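Local atomic coordinates of CYCLIN domain-containing protein (Chaetomium thermophilum, PDB entry 6Z3U), a protein that probably acts as the cyclin H subunit of the CAK complex, regulating its partner cyclin-dependent serine/threonine kinase. Residues M31-R42 with Y122-Y130; P78-L89 with I350-C360. All coordinates share one frame; numbering follows the deposited sequence.

Contact 1: M31-R42 with Y122-Y130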
loop_
_atom_site.group_PDB
_atom_site.type_symbol
_atom_site.label_atom_id
_atom_site.label_comp_id
_atom_site.label_asym_id
_atom_site.label_seq_id
_atom_site.Cartn_x
_atom_site.Cartn_y
_atom_site.Cartn_z
ATOM N N MET A 31 19.701 17.366 7.646
ATOM C CA MET A 31 19.784 16.394 6.559
ATOM C C MET A 31 19.978 17.081 5.213
ATOM O O MET A 31 20.869 16.713 4.440
ATOM C CB MET A 31 18.532 15.515 6.540
ATOM C CG MET A 31 18.557 14.407 7.572
ATOM S SD MET A 31 17.203 13.237 7.398
ATOM C CE MET A 31 15.897 14.124 8.230
ATOM N N ARG A 32 19.152 18.087 4.918
ATOM C CA ARG A 32 19.237 18.772 3.633
ATOM C C ARG A 32 20.573 19.481 3.464
ATOM O O ARG A 32 21.147 19.486 2.369
ATOM C CB ARG A 32 18.088 19.769 3.518
ATOM C CG ARG A 32 16.745 19.150 3.192
ATOM C CD ARG A 32 15.641 20.166 3.397
ATOM N NE ARG A 32 14.391 19.818 2.729
ATOM C CZ ARG A 32 13.213 20.348 3.041
ATOM N NH1 ARG A 32 13.124 21.235 4.023
ATOM N NH2 ARG A 32 12.123 19.990 2.376
ATOM N N GLU A 33 21.087 20.083 4.541
ATOM C CA GLU A 33 22.370 20.777 4.471
ATOM C C GLU A 33 23.512 19.788 4.291
ATOM O O GLU A 33 24.425 20.026 3.491
ATOM C CB GLU A 33 22.572 21.618 5.736
ATOM C CG GLU A 33 23.278 22.955 5.518
ATOM C CD GLU A 33 24.782 22.830 5.347
ATOM O OE1 GLU A 33 25.390 21.965 6.013
ATOM O OE2 GLU A 33 25.357 23.599 4.544
ATOM N N LYS A 34 23.474 18.671 5.024
ATOM C CA LYS A 34 24.505 17.647 4.890
ATOM C C LYS A 34 24.442 16.953 3.537
ATOM O O LYS A 34 25.481 16.546 3.006
ATOM C CB LYS A 34 24.367 16.623 6.018
ATOM C CG LYS A 34 24.785 17.148 7.381
ATOM C CD LYS A 34 24.416 16.186 8.500
ATOM C CE LYS A 34 24.860 16.719 9.858
ATOM N NZ LYS A 34 24.638 15.730 10.952
ATOM N N THR A 35 23.241 16.796 2.968
ATOM C CA THR A 35 23.115 16.200 1.641
ATOM C C THR A 35 23.716 17.113 0.580
ATOM O O THR A 35 24.378 16.642 -0.353
ATOM C CB THR A 35 21.642 15.920 1.334
ATOM O OG1 THR A 35 21.101 15.050 2.334
ATOM C CG2 THR A 35 21.499 15.236 -0.011
ATOM N N ASN A 36 23.471 18.422 0.701
ATOM C CA ASN A 36 24.062 19.414 -0.193
ATOM C C ASN A 36 25.569 19.493 -0.017
ATOM O O ASN A 36 26.313 19.522 -1.002
ATOM C CB ASN A 36 23.423 20.782 0.079
ATOM C CG ASN A 36 24.231 21.941 -0.487
ATOM O OD1 ASN A 36 25.189 22.390 0.138
ATOM N ND2 ASN A 36 23.806 22.471 -1.633
ATOM N N ALA A 37 26.042 19.532 1.236
ATOM C CA ALA A 37 27.474 19.630 1.491
ATOM C C ALA A 37 28.213 18.395 0.991
ATOM O O ALA A 37 29.291 18.509 0.394
ATOM C CB ALA A 37 27.725 19.833 2.986
ATOM N N ALA A 38 27.656 17.204 1.233
ATOM C CA ALA A 38 28.282 15.981 0.742
ATOM C C ALA A 38 28.315 15.961 -0.780
ATOM O O ALA A 38 29.323 15.575 -1.381
ATOM C CB ALA A 38 27.544 14.754 1.279
ATOM N N ALA A 39 27.213 16.366 -1.420
ATOM C CA ALA A 39 27.188 16.460 -2.875
ATOM C C ALA A 39 28.218 17.463 -3.371
ATOM O O ALA A 39 28.873 17.238 -4.395
ATOM C CB ALA A 39 25.793 16.858 -3.355
ATOM N N ARG A 40 28.372 18.580 -2.654
ATOM C CA ARG A 40 29.367 19.574 -3.035
ATOM C C ARG A 40 30.760 18.958 -3.020
ATOM O O ARG A 40 31.551 19.158 -3.948
ATOM C CB ARG A 40 29.322 20.760 -2.071
ATOM C CG ARG A 40 29.726 22.111 -2.672
ATOM C CD ARG A 40 30.111 23.069 -1.554
ATOM N NE ARG A 40 29.009 23.405 -0.658
ATOM C CZ ARG A 40 29.180 23.790 0.605
ATOM N NH1 ARG A 40 28.133 24.079 1.364
ATOM N NH2 ARG A 40 30.402 23.840 1.126
ATOM N N ALA A 41 31.068 18.188 -1.969
ATOM C CA ALA A 41 32.375 17.552 -1.849
ATOM C C ALA A 41 32.572 16.482 -2.911
ATOM O O ALA A 41 33.672 16.345 -3.461
ATOM C CB ALA A 41 32.532 16.945 -0.455
ATOM N N ARG A 42 31.523 15.715 -3.214
ATOM C CA ARG A 42 31.651 14.627 -4.177
ATOM C C ARG A 42 31.880 15.155 -5.587
ATOM O O ARG A 42 32.718 14.623 -6.324
ATOM C CB ARG A 42 30.408 13.735 -4.130
ATOM C CG ARG A 42 30.340 12.845 -2.899
ATOM C CD ARG A 42 29.251 11.781 -3.013
ATOM N NE ARG A 42 27.913 12.298 -2.736
ATOM C CZ ARG A 42 27.034 12.670 -3.663
ATOM N NH1 ARG A 42 25.843 13.120 -3.292
ATOM N NH2 ARG A 42 27.335 12.598 -4.954
ATOM N N TYR A 122 14.582 14.167 -2.906
ATOM C CA TYR A 122 15.546 15.256 -2.892
ATOM C C TYR A 122 15.886 15.735 -1.484
ATOM O O TYR A 122 16.404 16.847 -1.329
ATOM C CB TYR A 122 15.025 16.414 -3.746
ATOM C CG TYR A 122 15.276 16.201 -5.223
ATOM C CD1 TYR A 122 16.552 15.922 -5.690
ATOM C CD2 TYR A 122 14.237 16.245 -6.145
ATOM C CE1 TYR A 122 16.795 15.714 -7.025
ATOM C CE2 TYR A 122 14.472 16.037 -7.493
ATOM C CZ TYR A 122 15.756 15.770 -7.922
ATOM O OH TYR A 122 16.022 15.557 -9.252
ATOM N N ILE A 123 15.603 14.940 -0.456
ATOM C CA ILE A 123 16.118 15.185 0.868
ATOM C C ILE A 123 17.225 14.199 1.185
ATOM O O ILE A 123 18.177 14.541 1.908
ATOM C CB ILE A 123 14.994 15.111 1.945
ATOM C CG1 ILE A 123 15.592 15.195 3.348
ATOM C CG2 ILE A 123 14.173 13.851 1.771
ATOM C CD1 ILE A 123 14.577 15.471 4.422
ATOM N N THR A 124 17.153 13.000 0.618
ATOM C CA THR A 124 18.267 12.074 0.651
ATOM C C THR A 124 19.252 12.311 -0.483
ATOM O O THR A 124 20.403 11.871 -0.390
ATOM C CB THR A 124 17.786 10.620 0.576
ATOM O OG1 THR A 124 17.002 10.428 -0.608
ATOM C CG2 THR A 124 16.946 10.259 1.792
ATOM N N ASN A 125 18.824 12.995 -1.542
ATOM C CA ASN A 125 19.659 13.284 -2.695
ATOM C C ASN A 125 19.611 14.778 -2.973
ATOM O O ASN A 125 18.625 15.452 -2.663
ATOM C CB ASN A 125 19.198 12.509 -3.935
ATOM C CG ASN A 125 19.279 11.012 -3.747
ATOM O OD1 ASN A 125 20.287 10.487 -3.274
ATOM N ND2 ASN A 125 18.211 10.315 -4.103
ATOM N N SER A 126 20.694 15.292 -3.540
ATOM C CA SER A 126 20.797 16.706 -3.860
ATOM C C SER A 126 20.354 16.966 -5.290
ATOM O O SER A 126 20.460 16.100 -6.161
ATOM C CB SER A 126 22.231 17.202 -3.664
ATOM O OG SER A 126 22.513 18.250 -4.575
ATOM N N ILE A 127 19.848 18.180 -5.527
ATOM C CA ILE A 127 19.440 18.584 -6.867
ATOM C C ILE A 127 20.625 18.645 -7.820
ATOM O O ILE A 127 20.448 18.535 -9.038
ATOM C CB ILE A 127 18.717 19.945 -6.798
ATOM C CG1 ILE A 127 17.324 19.777 -6.191
ATOM C CG2 ILE A 127 18.613 20.574 -8.179
ATOM C CD1 ILE A 127 16.297 19.220 -7.154
ATOM N N MET A 128 21.836 18.838 -7.297
ATOM C CA MET A 128 23.032 18.874 -8.127
ATOM C C MET A 128 23.495 17.490 -8.565
ATOM O O MET A 128 24.440 17.398 -9.357
ATOM C CB MET A 128 24.168 19.570 -7.372
ATOM C CG MET A 128 23.877 21.010 -7.021
ATOM S SD MET A 128 25.238 21.801 -6.149
ATOM C CE MET A 128 24.877 21.371 -4.451
ATOM N N THR A 129 22.865 16.422 -8.071
ATOM C CA THR A 129 23.241 15.055 -8.413
ATOM C C THR A 129 22.355 14.455 -9.500
ATOM O O THR A 129 22.867 13.865 -10.456
ATOM C CB THR A 129 23.195 14.170 -7.162
ATOM O OG1 THR A 129 23.807 14.859 -6.066
ATOM C CG2 THR A 129 23.934 12.865 -7.404
ATOM N N TYR A 130 21.034 14.584 -9.371
ATOM C CA TYR A 130 20.094 14.026 -10.333
ATOM C C TYR A 130 19.148 15.110 -10.835
ATOM O O TYR A 130 18.759 16.000 -10.068
ATOM C CB TYR A 130 19.293 12.875 -9.708
ATOM C CG TYR A 130 20.156 11.743 -9.192
ATOM C CD1 TYR A 130 20.853 10.919 -10.068
ATOM C CD2 TYR A 130 20.274 11.498 -7.829
ATOM C CE1 TYR A 130 21.642 9.881 -9.601
ATOM C CE2 TYR A 130 21.063 10.462 -7.352
ATOM C CZ TYR A 130 21.745 9.657 -8.242
ATOM O OH TYR A 130 22.531 8.626 -7.771
#
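Against the all-helical cyclin-like region packs the long helix 25-48, at the end of helix 108-124 and the loop that follows, with Thr35 meeting Ile123 at the helix end. Thr35 illustrates how a β-branched residue can serve two surfaces at once. Across the contact Thr35 OG1 stands 3.0 Å from Ile123 O. In its own helix Thr35 OG1 is also 2.7 Å from Met31 O, and its one proton has to choose between these two carbonyls. With OG1 set opposite the carbonyl carbon (chi1 -58°), the Thr35 methyl CG2 is turned onto the backbone leaving helix 108-124 and comes 3.5 Å from Asn125 C. Ile123 fills the space beside this turn of the helix. Ile123 CG1 lies 4.1 Å from Arg32 CG, the two chains passing at a slant, and its CD1 touches Met31 CE. The guanidinium of Arg32 continues past it to a salt bridge with Asp229.

Further along, Ala39 CB rests 3.6 Å from Ser126 CB, a small residue against a small residue where the loop comes close to the helix. Ser126 turns its OG back on its own chain, accepting from Met128 N at 2.9 Å (149° at the hydrogen) to form an ST turn, and has a weak bond with Glu86 OE2. Met128 lays its CE methyl beside the Asn36 amide, whose ND2 is bonded to Glu86 and Leu81 O. The contact borders the kinase subunit: Tyr130 of the loop packs on Asp79 of the kinase chain, Arg42 on Pro78 of that chain. Bent at chi3 (-79°), Arg42 folds back so that one guanidinium face covers Ala39 CA, while its NH1 lies near Thr129 OG1, which sits at the guanidinium edge 3.9 Å away.

Contact 2: P78-L89 with I350-C360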
loop_
_atom_site.group_PDB
_atom_site.type_symbol
_atom_site.label_atom_id
_atom_site.label_comp_id
_atom_site.label_asym_id
_atom_site.label_seq_id
_atom_site.Cartn_x
_atom_site.Cartn_y
_atom_site.Cartn_z
ATOM N N PRO A 78 33.230 25.589 -9.995
ATOM C CA PRO A 78 32.064 26.454 -10.174
ATOM C C PRO A 78 31.387 26.788 -8.849
ATOM O O PRO A 78 31.738 26.270 -7.787
ATOM C CB PRO A 78 31.145 25.605 -11.061
ATOM C CG PRO A 78 31.435 24.205 -10.635
ATOM C CD PRO A 78 32.903 24.172 -10.249
ATOM N N GLU A 79 30.399 27.676 -8.937
ATOM C CA GLU A 79 29.593 28.051 -7.782
ATOM C C GLU A 79 28.494 27.014 -7.578
ATOM O O GLU A 79 27.648 26.820 -8.456
ATOM C CB GLU A 79 28.984 29.437 -7.980
ATOM C CG GLU A 79 29.966 30.497 -8.437
ATOM C CD GLU A 79 29.277 31.802 -8.782
ATOM O OE1 GLU A 79 29.833 32.577 -9.591
ATOM O OE2 GLU A 79 28.171 32.043 -8.250
ATOM N N PHE A 80 28.508 26.347 -6.428
ATOM C CA PHE A 80 27.513 25.330 -6.119
ATOM C C PHE A 80 26.273 25.973 -5.506
ATOM O O PHE A 80 26.345 27.030 -4.877
ATOM C CB PHE A 80 28.099 24.291 -5.164
ATOM C CG PHE A 80 29.249 23.520 -5.749
ATOM C CD1 PHE A 80 29.031 22.392 -6.521
ATOM C CD2 PHE A 80 30.552 23.932 -5.528
ATOM C CE1 PHE A 80 30.091 21.690 -7.062
ATOM C CE2 PHE A 80 31.615 23.232 -6.064
ATOM C CZ PHE A 80 31.383 22.111 -6.832
ATOM N N LEU A 81 25.129 25.318 -5.695
ATOM C CA LEU A 81 23.870 25.842 -5.180
ATOM C C LEU A 81 23.874 25.884 -3.656
ATOM O O LEU A 81 24.450 25.016 -2.994
ATOM C CB LEU A 81 22.699 24.990 -5.673
ATOM C CG LEU A 81 22.332 25.063 -7.155
ATOM C CD1 LEU A 81 21.007 24.360 -7.399
ATOM C CD2 LEU A 81 22.250 26.509 -7.625
ATOM N N THR A 82 23.219 26.912 -3.099
ATOM C CA THR A 82 23.029 27.010 -1.660
ATOM C C THR A 82 21.893 26.083 -1.226
ATOM O O THR A 82 20.942 25.865 -1.982
ATOM C CB THR A 82 22.689 28.447 -1.269
ATOM O OG1 THR A 82 23.187 29.349 -2.264
ATOM C CG2 THR A 82 23.296 28.814 0.072
ATOM N N PRO A 83 21.967 25.517 -0.014
ATOM C CA PRO A 83 20.852 24.678 0.461
ATOM C C PRO A 83 19.487 25.329 0.292
ATOM O O PRO A 83 18.518 24.641 -0.046
ATOM C CB PRO A 83 21.200 24.454 1.940
ATOM C CG PRO A 83 22.691 24.518 1.985
ATOM C CD PRO A 83 23.099 25.522 0.934
ATOM N N ALA A 84 19.386 26.642 0.515
ATOM C CA ALA A 84 18.119 27.336 0.308
ATOM C C ALA A 84 17.757 27.392 -1.171
ATOM O O ALA A 84 16.596 27.181 -1.538
ATOM C CB ALA A 84 18.192 28.747 0.896
ATOM N N GLU A 85 18.738 27.672 -2.035
ATOM C CA GLU A 85 18.484 27.645 -3.471
ATOM C C GLU A 85 18.161 26.237 -3.947
ATOM O O GLU A 85 17.383 26.064 -4.892
ATOM C CB GLU A 85 19.692 28.185 -4.234
ATOM C CG GLU A 85 19.997 29.649 -3.969
ATOM C CD GLU A 85 21.220 30.141 -4.722
ATOM O OE1 GLU A 85 21.303 31.359 -4.987
ATOM O OE2 GLU A 85 22.096 29.310 -5.047
ATOM N N GLU A 86 18.747 25.225 -3.309
ATOM C CA GLU A 86 18.405 23.845 -3.625
ATOM C C GLU A 86 16.954 23.566 -3.259
ATOM O O GLU A 86 16.198 22.997 -4.054
ATOM C CB GLU A 86 19.355 22.900 -2.888
ATOM C CG GLU A 86 19.792 21.681 -3.686
ATOM C CD GLU A 86 20.847 20.863 -2.964
ATOM O OE1 GLU A 86 22.016 21.300 -2.930
ATOM O OE2 GLU A 86 20.514 19.781 -2.441
ATOM N N LEU A 87 16.549 23.971 -2.051
ATOM C CA LEU A 87 15.171 23.779 -1.610
ATOM C C LEU A 87 14.195 24.607 -2.433
ATOM O O LEU A 87 13.026 24.228 -2.572
ATOM C CB LEU A 87 15.050 24.142 -0.129
ATOM C CG LEU A 87 13.700 23.933 0.555
ATOM C CD1 LEU A 87 13.201 22.518 0.352
ATOM C CD2 LEU A 87 13.822 24.254 2.038
ATOM N N LEU A 88 14.647 25.743 -2.969
ATOM C CA LEU A 88 13.762 26.589 -3.765
ATOM C C LEU A 88 13.374 25.903 -5.070
ATOM O O LEU A 88 12.215 25.978 -5.494
ATOM C CB LEU A 88 14.436 27.935 -4.038
ATOM C CG LEU A 88 13.523 29.151 -4.225
ATOM C CD1 LEU A 88 14.345 30.432 -4.275
ATOM C CD2 LEU A 88 12.680 29.022 -5.479
ATOM N N LEU A 89 14.324 25.231 -5.721
ATOM C CA LEU A 89 14.000 24.537 -6.963
ATOM C C LEU A 89 13.089 23.345 -6.704
ATOM O O LEU A 89 12.218 23.034 -7.523
ATOM C CB LEU A 89 15.279 24.090 -7.668
ATOM C CG LEU A 89 16.138 25.183 -8.308
ATOM C CD1 LEU A 89 17.312 24.565 -9.056
ATOM C CD2 LEU A 89 15.315 26.056 -9.243
ATOM N N ILE A 350 13.836 31.932 -10.458
ATOM C CA ILE A 350 14.155 30.540 -10.767
ATOM C C ILE A 350 15.259 30.437 -11.811
ATOM O O ILE A 350 16.220 29.684 -11.638
ATOM C CB ILE A 350 12.879 29.799 -11.228
ATOM C CG1 ILE A 350 11.900 29.631 -10.060
ATOM C CG2 ILE A 350 13.232 28.445 -11.843
ATOM C CD1 ILE A 350 12.435 28.803 -8.905
ATOM N N GLN A 351 15.135 31.174 -12.915
ATOM C CA GLN A 351 16.099 31.029 -14.004
ATOM C C GLN A 351 17.535 31.242 -13.545
ATOM O O GLN A 351 18.404 30.433 -13.918
ATOM C CB GLN A 351 15.729 31.979 -15.148
ATOM C CG GLN A 351 16.612 31.821 -16.371
ATOM C CD GLN A 351 16.602 30.400 -16.907
ATOM O OE1 GLN A 351 15.543 29.812 -17.127
ATOM N NE2 GLN A 351 17.789 29.835 -17.103
ATOM N N PRO A 352 17.866 32.284 -12.779
ATOM C CA PRO A 352 19.243 32.400 -12.273
ATOM C C PRO A 352 19.747 31.130 -11.607
ATOM O O PRO A 352 20.916 30.762 -11.777
ATOM C CB PRO A 352 19.158 33.560 -11.271
ATOM C CG PRO A 352 17.885 34.292 -11.578
ATOM C CD PRO A 352 17.105 33.533 -12.610
ATOM N N ILE A 353 18.888 30.444 -10.852
ATOM C CA ILE A 353 19.325 29.255 -10.131
ATOM C C ILE A 353 19.600 28.117 -11.104
ATOM O O ILE A 353 20.599 27.401 -10.976
ATOM C CB ILE A 353 18.278 28.851 -9.076
ATOM C CG1 ILE A 353 17.805 30.068 -8.275
ATOM C CG2 ILE A 353 18.853 27.801 -8.136
ATOM C CD1 ILE A 353 18.923 30.889 -7.663
ATOM N N ARG A 354 18.724 27.934 -12.095
ATOM C CA ARG A 354 18.945 26.885 -13.085
ATOM C C ARG A 354 20.258 27.084 -13.833
ATOM O O ARG A 354 20.916 26.101 -14.189
ATOM C CB ARG A 354 17.765 26.830 -14.060
ATOM C CG ARG A 354 16.419 26.673 -13.360
ATOM C CD ARG A 354 15.242 26.513 -14.321
ATOM N NE ARG A 354 15.359 25.334 -15.179
ATOM C CZ ARG A 354 15.569 25.362 -16.495
ATOM N NH1 ARG A 354 15.658 24.222 -17.168
ATOM N NH2 ARG A 354 15.672 26.515 -17.145
ATOM N N LYS A 355 20.662 28.336 -14.076
ATOM C CA LYS A 355 21.947 28.561 -14.733
ATOM C C LYS A 355 23.113 28.236 -13.805
ATOM O O LYS A 355 24.130 27.691 -14.247
ATOM C CB LYS A 355 22.072 30.002 -15.230
ATOM C CG LYS A 355 23.071 30.123 -16.379
ATOM C CD LYS A 355 23.403 31.561 -16.748
ATOM C CE LYS A 355 22.363 32.181 -17.659
ATOM N NZ LYS A 355 22.710 33.596 -17.971
ATOM N N LYS A 356 22.988 28.566 -12.518
ATOM C CA LYS A 356 24.034 28.192 -11.572
ATOM C C LYS A 356 24.139 26.677 -11.466
ATOM O O LYS A 356 25.238 26.130 -11.318
ATOM C CB LYS A 356 23.757 28.825 -10.206
ATOM C CG LYS A 356 24.900 28.676 -9.209
ATOM C CD LYS A 356 24.524 29.189 -7.820
ATOM C CE LYS A 356 24.468 30.709 -7.770
ATOM N NZ LYS A 356 24.376 31.214 -6.369
ATOM N N LEU A 357 23.002 25.984 -11.555
ATOM C CA LEU A 357 22.998 24.528 -11.481
ATOM C C LEU A 357 23.567 23.896 -12.745
ATOM O O LEU A 357 24.113 22.787 -12.693
ATOM C CB LEU A 357 21.570 24.036 -11.240
ATOM C CG LEU A 357 21.333 22.529 -11.143
ATOM C CD1 LEU A 357 22.112 21.927 -9.987
ATOM C CD2 LEU A 357 19.847 22.241 -10.996
ATOM N N ASN A 358 23.460 24.586 -13.883
ATOM C CA ASN A 358 23.864 24.010 -15.159
ATOM C C ASN A 358 25.374 23.875 -15.294
ATOM O O ASN A 358 25.838 23.145 -16.177
ATOM C CB ASN A 358 23.314 24.868 -16.302
ATOM C CG ASN A 358 23.561 24.257 -17.666
ATOM O OD1 ASN A 358 23.121 23.145 -17.952
ATOM N ND2 ASN A 358 24.254 24.992 -18.525
ATOM N N LYS A 359 26.149 24.553 -14.450
ATOM C CA LYS A 359 27.601 24.533 -14.551
ATOM C C LYS A 359 28.282 23.832 -13.383
ATOM O O LYS A 359 29.508 23.677 -13.408
ATOM C CB LYS A 359 28.140 25.966 -14.686
ATOM C CG LYS A 359 27.467 27.002 -13.794
ATOM C CD LYS A 359 27.845 28.416 -14.223
ATOM C CE LYS A 359 27.032 29.464 -13.479
ATOM N NZ LYS A 359 27.183 30.818 -14.073
ATOM N N CYS A 360 27.533 23.397 -12.370
ATOM C CA CYS A 360 28.108 22.686 -11.235
ATOM C C CYS A 360 27.469 21.320 -11.020
ATOM O O CYS A 360 27.707 20.691 -9.983
ATOM C CB CYS A 360 27.977 23.520 -9.957
ATOM S SG CYS A 360 26.289 23.644 -9.332
#
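Around Glu85 and Ile353, helix 83-89 crosses helix 350-358 at -113° with the axes 10.4 Å apart at their closest, while the lead-in 78-82 starts beside Cys360 and runs antiparallel to the later segment, past Leu357. Lys356 runs alongside this lead-in to Glu85. Its CG is anti to the backbone N and passes Glu79 O, Lys356 CD lies 3.5 Å from Leu81 CD2, and a bend at chi3 (-73°) swings the ammonium onto the carboxylate. Lys356 NZ meets Glu85 OE2 on the syn lone pair at 3.3 Å, a salt bridge supplemented by a weak bond to OE1. On its anti side, tilted out of the carboxylate plane, Glu85 OE2 also accepts a nearly straight bond from Thr82 N at 3.3 Å. Two donors thus grip one oxygen and fix the rotation of the group. Replacing Glu85 by an alanine would probably leave the Lys356 ammonium without its salt-bridge mate and Thr82 N without this acceptor.

Next to the charged pair, the helices of this cyclin-family protein also pack knob-into-hole. Leu89 of helix 83-103 drops among Ile350, Ile353, Arg354 and Leu357 of helix 343-358, joining an early helix to one near the C-terminal end of the chain. Leu89 CD1 lies 3.7 Å from Ile353 CG2 and also touches Leu357 CD2. The same Ile353 methyl is met from another side by Leu81 CD2, also at 3.7 Å, while Leu81 CD1 leans on Leu357 CD1. Ile350 CD1 bridges Leu88 and Leu89 through their CD2 methyls. At the far end Pro78 CG packs 3.6 Å from Cys360 CB, and Cys360 SG sits 5.1 Å from the centroid of the Phe80 ring, obliquely, 52° off the ring normal.

How the contacts relate
From the N terminus the chain first lays down 31-42, then, after a partly unmodelled linker, 78-89, then 122-130 and finally, much later, 350-360. Contact 1 closes a loop of 79 residues and contact 2 one of 260; because 78-89 lies inside the first loop and 350-360 beyond it, the two loops cross. Contact 1 ties helix 25-48 to the end of helix 108-124, and contact 2 brings the helix 343-358 onto helix 83-103. The two sites touch, their centres about 12 Å apart: Met128 of contact 1 packs through its CE on Glu86 at the start of helix 83-103, so 78-89 is held between the two contacts.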